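Local structure of lipase aflb (Neosartorya fumigata, 6IDY) at residues I125-K129 and Y214-Y218; Y178-K183 and D406-T411; D262-V267 and Q287-N291. The protein is probably a secreted lipase of the alpha/beta-hydrolase fold, hydrolysing ester bonds of lipids with a serine nucleophile, and carries a bound calcium ion. One frame throughout, in Å; residues are numbered along the deposited sequence.

Interaction 1: I125-K129 and Y214-Y218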
# COMPACT_ATOMS: atom_id res chain seq x y z
N ILE A 125 -2.94 1.57 26.43
CA ILE A 125 -2.27 1.85 25.15
C ILE A 125 -2.69 3.23 24.64
O ILE A 125 -2.22 3.67 23.59
CB ILE A 125 -2.49 0.71 24.11
CG1 ILE A 125 -4.00 0.48 23.83
CG2 ILE A 125 -1.76 -0.58 24.54
CD1 ILE A 125 -4.30 -0.09 22.54
N TYR A 126 -3.58 3.89 25.38
CA TYR A 126 -4.12 5.21 25.05
C TYR A 126 -4.45 5.98 26.33
O TYR A 126 -5.05 5.40 27.23
CB TYR A 126 -5.38 5.06 24.16
CG TYR A 126 -5.80 6.35 23.48
CD1 TYR A 126 -6.59 7.29 24.14
CD2 TYR A 126 -5.42 6.62 22.17
CE1 TYR A 126 -6.95 8.49 23.53
CE2 TYR A 126 -5.80 7.81 21.54
CZ TYR A 126 -6.57 8.73 22.23
OH TYR A 126 -6.95 9.90 21.61
N PRO A 127 -4.11 7.29 26.44
CA PRO A 127 -3.45 8.14 25.42
C PRO A 127 -1.95 7.88 25.20
O PRO A 127 -1.44 8.23 24.14
CB PRO A 127 -3.73 9.56 25.92
CG PRO A 127 -3.83 9.41 27.42
CD PRO A 127 -4.47 8.07 27.64
N VAL A 128 -1.25 7.28 26.18
CA VAL A 128 0.19 7.03 26.08
C VAL A 128 0.52 5.62 26.59
O VAL A 128 0.40 5.37 27.79
CB VAL A 128 1.04 8.11 26.84
CG1 VAL A 128 2.53 7.89 26.63
CG2 VAL A 128 0.65 9.54 26.45
N LYS A 129 0.99 4.71 25.70
CA LYS A 129 1.38 3.36 26.12
C LYS A 129 2.65 3.43 26.98
O LYS A 129 2.70 2.86 28.07
CB LYS A 129 1.59 2.42 24.92
CG LYS A 129 1.81 0.97 25.37
CD LYS A 129 2.21 0.06 24.23
CE LYS A 129 2.51 -1.33 24.72
NZ LYS A 129 2.86 -2.23 23.59
N TYR A 214 -1.52 2.98 16.63
CA TYR A 214 -2.57 2.43 17.48
C TYR A 214 -2.89 0.99 17.12
O TYR A 214 -3.01 0.17 18.03
CB TYR A 214 -3.84 3.30 17.50
CG TYR A 214 -4.85 2.81 18.52
CD1 TYR A 214 -4.74 3.17 19.86
CD2 TYR A 214 -5.89 1.97 18.14
CE1 TYR A 214 -5.66 2.70 20.80
CE2 TYR A 214 -6.81 1.49 19.08
CZ TYR A 214 -6.69 1.86 20.41
OH TYR A 214 -7.59 1.39 21.33
N ALA A 215 -3.00 0.66 15.81
CA ALA A 215 -3.29 -0.70 15.34
C ALA A 215 -2.24 -1.68 15.85
O ALA A 215 -2.60 -2.76 16.33
CB ALA A 215 -3.38 -0.76 13.82
N ILE A 216 -0.95 -1.29 15.81
CA ILE A 216 0.13 -2.13 16.32
C ILE A 216 -0.08 -2.47 17.80
O ILE A 216 -0.17 -3.64 18.14
CB ILE A 216 1.53 -1.53 16.04
CG1 ILE A 216 1.87 -1.56 14.52
CG2 ILE A 216 2.59 -2.28 16.84
CD1 ILE A 216 3.09 -0.65 14.10
N ASN A 217 -0.19 -1.43 18.65
CA ASN A 217 -0.37 -1.60 20.09
C ASN A 217 -1.69 -2.26 20.46
O ASN A 217 -1.73 -3.04 21.41
CB ASN A 217 -0.16 -0.28 20.82
CG ASN A 217 1.30 0.12 20.87
OD1 ASN A 217 2.21 -0.70 20.76
ND2 ASN A 217 1.55 1.41 21.07
N TYR A 218 -2.75 -2.00 19.68
CA TYR A 218 -4.06 -2.60 19.92
C TYR A 218 -4.08 -4.09 19.57
O TYR A 218 -4.58 -4.90 20.35
CB TYR A 218 -5.19 -1.83 19.22
CG TYR A 218 -6.54 -2.48 19.35
CD1 TYR A 218 -7.35 -2.24 20.46
CD2 TYR A 218 -7.01 -3.37 18.39
CE1 TYR A 218 -8.58 -2.88 20.62
CE2 TYR A 218 -8.24 -4.01 18.53
CZ TYR A 218 -9.02 -3.76 19.64
OH TYR A 218 -10.23 -4.39 19.75
O HOH W 1 -0.34 3.40 21.70
O HOH W 2 0.26 -3.27 23.21

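Interaction 2: Y178-K183 and D406-T411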
# COMPACT_ATOMS: atom_id res chain seq x y z
N TYR A 178 -7.89 -7.66 -0.74
CA TYR A 178 -8.84 -8.69 -1.15
C TYR A 178 -8.23 -9.52 -2.31
O TYR A 178 -8.36 -10.74 -2.32
CB TYR A 178 -10.17 -8.02 -1.59
CG TYR A 178 -11.22 -8.97 -2.10
CD1 TYR A 178 -12.15 -9.55 -1.24
CD2 TYR A 178 -11.33 -9.25 -3.46
CE1 TYR A 178 -13.14 -10.42 -1.71
CE2 TYR A 178 -12.31 -10.11 -3.95
CZ TYR A 178 -13.21 -10.70 -3.07
OH TYR A 178 -14.18 -11.54 -3.54
N PHE A 179 -7.53 -8.84 -3.24
CA PHE A 179 -6.91 -9.44 -4.41
C PHE A 179 -5.44 -9.86 -4.24
O PHE A 179 -4.78 -10.19 -5.24
CB PHE A 179 -7.06 -8.48 -5.61
CG PHE A 179 -8.48 -8.22 -6.04
CD1 PHE A 179 -9.22 -9.21 -6.69
CD2 PHE A 179 -9.07 -6.98 -5.85
CE1 PHE A 179 -10.53 -8.96 -7.11
CE2 PHE A 179 -10.37 -6.73 -6.29
CZ PHE A 179 -11.09 -7.72 -6.92
N ASN A 180 -4.92 -9.87 -3.00
CA ASN A 180 -3.53 -10.28 -2.81
C ASN A 180 -3.24 -10.74 -1.38
O ASN A 180 -3.70 -11.81 -0.99
CB ASN A 180 -2.52 -9.21 -3.30
CG ASN A 180 -2.91 -7.80 -2.95
OD1 ASN A 180 -2.67 -7.35 -1.83
ND2 ASN A 180 -3.49 -7.08 -3.89
N PHE A 181 -2.46 -9.96 -0.60
CA PHE A 181 -1.99 -10.33 0.74
C PHE A 181 -3.08 -10.53 1.80
O PHE A 181 -2.77 -11.00 2.90
CB PHE A 181 -0.89 -9.37 1.23
CG PHE A 181 0.45 -9.66 0.59
CD1 PHE A 181 1.16 -10.82 0.90
CD2 PHE A 181 1.01 -8.77 -0.33
CE1 PHE A 181 2.39 -11.08 0.31
CE2 PHE A 181 2.25 -9.03 -0.91
CZ PHE A 181 2.94 -10.18 -0.58
N GLY A 182 -4.35 -10.29 1.46
CA GLY A 182 -5.45 -10.63 2.35
C GLY A 182 -5.51 -12.14 2.49
O GLY A 182 -6.08 -12.66 3.46
N LYS A 183 -4.85 -12.86 1.53
CA LYS A 183 -4.72 -14.32 1.45
C LYS A 183 -3.37 -14.84 1.99
O LYS A 183 -3.03 -16.00 1.76
CB LYS A 183 -4.91 -14.80 -0.00
CG LYS A 183 -6.30 -14.60 -0.58
CD LYS A 183 -6.33 -15.04 -2.04
CE LYS A 183 -7.67 -14.85 -2.69
NZ LYS A 183 -7.85 -13.46 -3.18
N ASP A 406 -7.74 -13.39 -11.60
CA ASP A 406 -8.63 -12.39 -10.99
C ASP A 406 -7.94 -11.53 -9.94
O ASP A 406 -8.28 -10.35 -9.79
CB ASP A 406 -9.89 -13.05 -10.41
CG ASP A 406 -10.86 -13.62 -11.45
OD1 ASP A 406 -10.58 -13.49 -12.66
OD2 ASP A 406 -11.89 -14.20 -11.04
N ASP A 407 -6.95 -12.11 -9.24
CA ASP A 407 -6.13 -11.42 -8.24
C ASP A 407 -5.21 -10.40 -8.93
O ASP A 407 -5.13 -9.27 -8.46
CB ASP A 407 -5.34 -12.44 -7.42
CG ASP A 407 -6.22 -13.38 -6.62
OD1 ASP A 407 -7.07 -12.88 -5.85
OD2 ASP A 407 -6.05 -14.61 -6.75
N LEU A 408 -4.58 -10.79 -10.06
CA LEU A 408 -3.73 -9.92 -10.88
C LEU A 408 -4.59 -8.76 -11.41
O LEU A 408 -4.22 -7.59 -11.24
CB LEU A 408 -3.14 -10.73 -12.07
CG LEU A 408 -1.95 -10.15 -12.87
CD1 LEU A 408 -1.37 -11.19 -13.78
CD2 LEU A 408 -2.34 -8.96 -13.74
N LEU A 409 -5.74 -9.08 -12.05
CA LEU A 409 -6.65 -8.09 -12.63
C LEU A 409 -7.25 -7.13 -11.61
O LEU A 409 -7.26 -5.93 -11.83
CB LEU A 409 -7.76 -8.75 -13.48
CG LEU A 409 -7.32 -9.78 -14.54
CD1 LEU A 409 -8.53 -10.41 -15.22
CD2 LEU A 409 -6.38 -9.17 -15.57
N GLY A 410 -7.71 -7.68 -10.49
CA GLY A 410 -8.29 -6.92 -9.39
C GLY A 410 -7.32 -5.95 -8.76
O GLY A 410 -7.69 -4.81 -8.46
N THR A 411 -6.06 -6.39 -8.55
CA THR A 411 -4.98 -5.55 -8.00
C THR A 411 -4.71 -4.36 -8.94
O THR A 411 -4.51 -3.25 -8.48
CB THR A 411 -3.73 -6.39 -7.73
OG1 THR A 411 -4.06 -7.42 -6.79
CG2 THR A 411 -2.55 -5.56 -7.19

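Interaction 3: D262-V267 and Q287-N291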
# COMPACT_ATOMS: atom_id res chain seq x y z
N ASP A 262 7.92 3.93 -0.43
CA ASP A 262 8.56 5.17 -0.87
C ASP A 262 9.14 5.89 0.34
O ASP A 262 8.72 7.00 0.67
CB ASP A 262 7.60 6.03 -1.71
CG ASP A 262 6.34 6.50 -1.01
OD1 ASP A 262 5.77 5.72 -0.21
OD2 ASP A 262 5.93 7.65 -1.26
N PHE A 263 10.14 5.27 0.99
CA PHE A 263 10.80 5.80 2.19
C PHE A 263 11.51 7.13 1.97
O PHE A 263 11.82 7.82 2.94
CB PHE A 263 11.74 4.78 2.85
CG PHE A 263 11.06 3.54 3.37
CD1 PHE A 263 10.10 3.63 4.37
CD2 PHE A 263 11.42 2.29 2.90
CE1 PHE A 263 9.47 2.48 4.86
CE2 PHE A 263 10.83 1.13 3.43
CZ PHE A 263 9.85 1.24 4.38
N HIS A 264 11.73 7.51 0.69
CA HIS A 264 12.31 8.80 0.34
C HIS A 264 11.34 9.55 -0.58
O HIS A 264 11.71 10.54 -1.19
CB HIS A 264 13.69 8.64 -0.33
CG HIS A 264 14.61 9.80 -0.10
ND1 HIS A 264 14.18 11.12 -0.26
CD2 HIS A 264 15.92 9.82 0.24
CE1 HIS A 264 15.23 11.88 0.01
NE2 HIS A 264 16.29 11.14 0.33
N GLY A 265 10.11 9.07 -0.66
CA GLY A 265 9.11 9.66 -1.54
C GLY A 265 9.44 9.40 -3.00
O GLY A 265 10.07 8.40 -3.35
N THR A 266 9.05 10.33 -3.87
CA THR A 266 9.27 10.21 -5.31
C THR A 266 9.51 11.54 -5.98
O THR A 266 9.04 12.58 -5.51
CB THR A 266 8.11 9.42 -5.96
OG1 THR A 266 8.40 9.23 -7.34
CG2 THR A 266 6.76 10.10 -5.81
N VAL A 267 10.23 11.51 -7.09
CA VAL A 267 10.50 12.73 -7.85
C VAL A 267 9.48 12.91 -8.95
O VAL A 267 8.84 11.95 -9.38
CB VAL A 267 11.93 12.80 -8.43
CG1 VAL A 267 12.95 12.85 -7.33
CG2 VAL A 267 12.21 11.64 -9.39
N GLN A 287 3.30 15.51 0.45
CA GLN A 287 4.29 15.00 1.41
C GLN A 287 5.18 13.90 0.84
O GLN A 287 6.29 13.69 1.33
CB GLN A 287 3.61 14.48 2.68
CG GLN A 287 3.07 15.60 3.55
CD GLN A 287 2.20 15.07 4.66
OE1 GLN A 287 1.28 14.28 4.44
NE2 GLN A 287 2.47 15.52 5.87
N GLN A 288 4.71 13.19 -0.20
CA GLN A 288 5.46 12.10 -0.80
C GLN A 288 6.45 12.55 -1.88
O GLN A 288 7.03 11.71 -2.57
CB GLN A 288 4.51 10.99 -1.29
CG GLN A 288 3.94 10.22 -0.10
CD GLN A 288 2.90 9.24 -0.51
OE1 GLN A 288 1.72 9.56 -0.67
NE2 GLN A 288 3.32 8.01 -0.69
N GLY A 289 6.70 13.85 -1.96
CA GLY A 289 7.73 14.39 -2.83
C GLY A 289 9.09 14.07 -2.22
O GLY A 289 9.20 13.99 -1.00
N TRP A 290 10.11 13.87 -3.06
CA TRP A 290 11.47 13.52 -2.64
C TRP A 290 12.09 14.45 -1.60
O TRP A 290 12.72 13.97 -0.66
CB TRP A 290 12.40 13.45 -3.86
CG TRP A 290 13.72 12.79 -3.59
CD1 TRP A 290 14.88 13.39 -3.21
CD2 TRP A 290 14.01 11.38 -3.67
NE1 TRP A 290 15.88 12.46 -3.07
CE2 TRP A 290 15.37 11.21 -3.34
CE3 TRP A 290 13.25 10.25 -4.03
CZ2 TRP A 290 15.99 9.95 -3.34
CZ3 TRP A 290 13.86 9.01 -4.02
CH2 TRP A 290 15.22 8.87 -3.70
N ASN A 291 11.95 15.77 -1.80
CA ASN A 291 12.60 16.78 -0.97
C ASN A 291 11.68 17.51 0.02
O ASN A 291 12.04 18.59 0.49
CB ASN A 291 13.36 17.78 -1.85
CG ASN A 291 14.80 17.38 -2.00
OD1 ASN A 291 15.66 17.73 -1.17
ND2 ASN A 291 15.10 16.61 -3.03

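Interaction 1: I125-K129 and Y214-Y218
I125 presses its CD1 methyl into the notch between Y214 and Y218, one turn apart on helix 205-223. CD1 lies 3.6 Å from Y214 CE1 and equally 3.6 Å from Y218 CA, and meets the Y218 ring near its edge. Chi1 of 58° sets CG1 between the backbone N and the carbonyl carbon, and the extended second torsion carries CD1 on into the notch while CG2 lies alongside N217 CB. Y126 CB abuts the edge of the Y214 ring at 4.1 Å from CE1. This apolar side is closely filled, and the tyrosine hydroxyls bond beyond it: Y214 to E140, Y218 to the carbonyl of P118, Y126 to that of V138. The other side is looser and wetter. The extended K129 chain runs over the N217 amide, K129 CD 3.5 Å from N217 CG, and NZ reaches N217 OD1 at 3.3 Å from above the carbonyl plane, 66° out of it. One water joins K129 NZ to N217 O; another bridges I125 O and N217 ND2, which also bonds S248. The long loop before helix 140-145, with its cis peptide at P127, is thus pinned to a helix connecting two parallel strands, 190-195 and 227-232, of the alpha/beta-hydrolase sheet.

Interaction 2: Y178-K183 and D406-T411
F179 and D407 bring their backbones within 4.4 Å, CA to CA, where the loop leaving helix 173-178 runs up against helix 405-412. The loop turns sharply at N180, whose carbonyl is bonded by the N of K183, and so faces the helix with F179 first and lets K183 come back toward it. On the helix side, G410 presents bare backbone: its CA sits over the centre of the F179 ring, 3.4 Å from the centroid and only 5° off the ring normal, a CH-pi contact. Y178 CD2 covers the opposite face, so the phenyl ring is clamped between its own neighbour and the helix, with I98 and L102 of helix 96-103 also packed against it. CG anti to the carbonyl carbon (chi1 -64°) lays the ring across the helix backbone.

Polar bonds flank this ring. N180 ND2 donates in its own amide plane to T411 OG1 at 3.0 Å. The threonine hydroxyl in turn donates to D407 O at 2.7 Å; T411 N reaches the same carbonyl from the other face of its plane, so two donors grip one oxygen. Nearer the surface, K183 bends at its last torsion (chi4 83°) to set NZ 2.8 Å from D407 OD1, on the syn side of the carboxylate, in a salt bridge. The same ammonium donates to Y178 O at 2.9 Å, lying in that carbonyl plane, and D407 OD2 is held by the N of G404. The lysine therefore ties the loop's turn together as well as joining it to the helix. The arrangement docks a late helix onto the crossover between the adjacent parallel strands 161-166 and 190-195, part of the beta-alpha-beta architecture of an alpha/beta hydrolase.

Interaction 3: D262-V267 and Q287-N291
H264 and W290 form an offset stack: the imidazole lies over one face of the indole with its centroid 3.8 Å from that of the five-membered ring and the planes only 8° apart. H264 ND1 sits over the middle of the indole, and H264 CB covers the six-membered ring as a CH-pi contact. At the imidazole edge is W290 O, to which ND1 makes a weak hydrogen bond of 3.2 Å. The indole edge meets T266 CA and the side-chain amide of N291, while V267 CG1 runs beside W290 CB at 3.6 Å. CG anti to the backbone N (chi1 -166°) turns the indole away from the bridged N of W290 and beside its own carbonyl carbon, where the imidazole covers one face.

Next to the stacked rings the backbones join in a single bridge. T266 N donates to Q288 O at 2.8 Å, and T266 O accepts from W290 N at 3.0 Å, so T266 grips the residues on both sides of G289, the pattern of a parallel bridge. G265, closing a type I turn from D262, has positive phi and brings its CA to 3.1 Å from Q288 O.

The far end is polar and buried. Q288 NE2 donates to D262 OD2 at 2.7 Å on the syn side, with the amide and carboxylate planes 57° apart. Q288 OE1 bonds the hydroxyl of T169, and the glutamine also touches Q234, which follows the probable nucleophilic serine at the elbow between strand 227-232 and helix 235-245. D262, Q288 and T169 appear to correspond to an aspartate, glutamine and threonine of Candida antarctica lipase B, so this end probably borders the acyl side and oxyanion hole of an alpha/beta-hydrolase active site.

The three contacts lie at separate places around the mainly parallel central sheet without touching. The centres of interactions 1 and 2 lie about 30 Å apart, those of interactions 1 and 3 about 28 Å, and those of interactions 2 and 3 about 26 Å, the last pair on opposite sides of the chain's centre. Along the sequence, interactions 1 and 2 interleave, since 178-183 falls between 125-129 and 214-218, whereas interaction 3 follows interaction 1 and lies wholly between 183 and 406. Strand 190-195 links the first two, entered from the 178-183 loop and left toward helix 205-223. Interaction 3 follows strand 253-259. Thus early, middle and late parts of one chain are fastened around a common sheet.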